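Siderophore enterobactin esterase (Emericella nidulans, PDB 6GUO) hydrolyses the ester bonds of the bacterial xenosiderophore enterobactin, a step required for the intracellular release of iron. Local coordinates at residues Lys26-Tyr31 and Arg101-Asp105. Residues are numbered along the deposited sequence; the frame is centred on the assembly and turned at random. Where two conformers were deposited one is given.
Sequences KKDGPY and RRSYD
In this alpha/beta-hydrolase, the hairpin loop joining edge strand 18-24 to its antiparallel neighbour 31-36 is held against the short helix 102-106 chiefly by Arg-101, whose guanidinium meets the backbone of Gly-29 and Pro-30 and the ring of Tyr-31. A type I turn from Lys-26 to Gly-29 shapes the loop. Arg-101 NH2 donates to Pro-30 O at 2.6 Å, while NH1 makes a weaker, bent bond of 2.9 Å to Gly-29 O. The arginine chain is extended at chi2 and bends at chi3 (57°), carrying the guanidinium over one face of the Tyr-31 ring; this cation-pi contact places CZ 5.0 Å from the ring centroid, the two planes 48° apart. Phe-134 and Phe-137 also pack on that tyrosine. Asp-28 O lies over a face of the guanidinium. Farther out, Lys-26 CE reaches the edge of the Tyr-104 ring, 3.9 Å from CE2, and both polar ends, Lys-26 NZ and Tyr-104 OH, converge on Glu-133. Asp-105 is gripped by two tyrosines: OD1 bonds Tyr-91 OH, and Tyr-31 OH donates to OD2 at 2.8 Å, arriving from above the carboxylate plane, 37° out of it.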
# COMPACT_ATOMS: atom_id res chain seq x y z
N LYS A 26 -24.74 -3.63 18.54
CA LYS A 26 -23.94 -4.38 19.52
C LYS A 26 -23.59 -3.50 20.72
O LYS A 26 -23.33 -2.31 20.57
CB LYS A 26 -22.66 -4.92 18.88
CG LYS A 26 -21.98 -6.01 19.70
CD LYS A 26 -20.60 -6.34 19.17
CE LYS A 26 -20.03 -7.57 19.86
NZ LYS A 26 -20.66 -8.84 19.39
N LYS A 27 -23.58 -4.12 21.91
CA LYS A 27 -23.22 -3.45 23.17
C LYS A 27 -21.86 -2.74 23.11
O LYS A 27 -21.73 -1.60 23.56
CB LYS A 27 -23.13 -4.46 24.32
CG LYS A 27 -24.44 -5.11 24.75
CD LYS A 27 -24.21 -6.50 25.34
CE LYS A 27 -23.26 -6.50 26.54
NZ LYS A 27 -22.68 -7.85 26.79
N ASP A 28 -20.87 -3.42 22.54
CA ASP A 28 -19.48 -2.92 22.45
C ASP A 28 -19.35 -1.60 21.67
O ASP A 28 -18.36 -0.88 21.84
CB ASP A 28 -18.56 -3.97 21.81
CG ASP A 28 -18.46 -5.25 22.63
OD1 ASP A 28 -19.52 -5.81 22.99
OD2 ASP A 28 -17.33 -5.70 22.90
N GLY A 29 -20.33 -1.31 20.82
CA GLY A 29 -20.41 -0.04 20.10
C GLY A 29 -20.65 -0.30 18.63
O GLY A 29 -20.65 -1.46 18.20
N PRO A 30 -20.83 0.77 17.84
CA PRO A 30 -21.09 0.57 16.42
C PRO A 30 -19.87 0.05 15.66
O PRO A 30 -18.74 0.20 16.12
CB PRO A 30 -21.47 1.97 15.92
CG PRO A 30 -21.65 2.82 17.14
CD PRO A 30 -20.78 2.20 18.18
N TYR A 31 -20.13 -0.58 14.53
CA TYR A 31 -19.11 -0.87 13.54
C TYR A 31 -19.14 0.22 12.48
O TYR A 31 -20.15 0.91 12.31
CB TYR A 31 -19.35 -2.23 12.90
CG TYR A 31 -19.12 -3.38 13.85
CD1 TYR A 31 -17.83 -3.81 14.15
CD2 TYR A 31 -20.20 -4.05 14.44
CE1 TYR A 31 -17.61 -4.87 15.02
CE2 TYR A 31 -19.98 -5.11 15.31
CZ TYR A 31 -18.69 -5.52 15.59
OH TYR A 31 -18.48 -6.57 16.46
N ARG A 101 -10.96 -2.81 20.37
CA ARG A 101 -12.07 -3.76 20.16
C ARG A 101 -11.72 -4.97 19.29
O ARG A 101 -12.39 -5.99 19.35
CB ARG A 101 -13.28 -3.04 19.54
CG ARG A 101 -13.97 -2.09 20.51
CD ARG A 101 -15.07 -1.29 19.84
NE ARG A 101 -16.09 -2.15 19.23
CZ ARG A 101 -17.09 -1.72 18.47
NH1 ARG A 101 -17.95 -2.59 17.95
NH2 ARG A 101 -17.24 -0.42 18.21
N ARG A 102 -10.67 -4.84 18.48
CA ARG A 102 -10.22 -5.93 17.61
C ARG A 102 -9.89 -7.23 18.35
O ARG A 102 -10.08 -8.31 17.79
CB ARG A 102 -9.01 -5.48 16.78
CG ARG A 102 -7.72 -5.33 17.56
CD ARG A 102 -6.66 -4.60 16.76
NE ARG A 102 -6.25 -5.37 15.59
CZ ARG A 102 -5.35 -6.36 15.58
NH1 ARG A 102 -5.07 -6.98 14.44
NH2 ARG A 102 -4.72 -6.74 16.70
N SER A 103 -9.39 -7.13 19.59
CA SER A 103 -8.99 -8.32 20.35
C SER A 103 -10.17 -9.25 20.62
O SER A 103 -10.03 -10.47 20.53
CB SER A 103 -8.30 -7.94 21.67
OG SER A 103 -9.21 -7.35 22.59
N TYR A 104 -11.33 -8.67 20.92
CA TYR A 104 -12.55 -9.46 21.12
C TYR A 104 -13.08 -9.99 19.78
O TYR A 104 -13.36 -11.18 19.64
CB TYR A 104 -13.63 -8.64 21.82
CG TYR A 104 -14.91 -9.41 22.01
CD1 TYR A 104 -14.98 -10.48 22.90
CD2 TYR A 104 -16.06 -9.09 21.28
CE1 TYR A 104 -16.15 -11.21 23.08
CE2 TYR A 104 -17.24 -9.82 21.45
CZ TYR A 104 -17.28 -10.87 22.34
OH TYR A 104 -18.44 -11.59 22.51
N ASP A 105 -13.20 -9.09 18.79
CA ASP A 105 -13.79 -9.44 17.50
C ASP A 105 -13.03 -10.51 16.72
O ASP A 105 -13.65 -11.29 16.00
CB ASP A 105 -13.96 -8.21 16.60
CG ASP A 105 -15.13 -7.33 17.02
OD1 ASP A 105 -15.02 -6.11 16.85
OD2 ASP A 105 -16.16 -7.85 17.49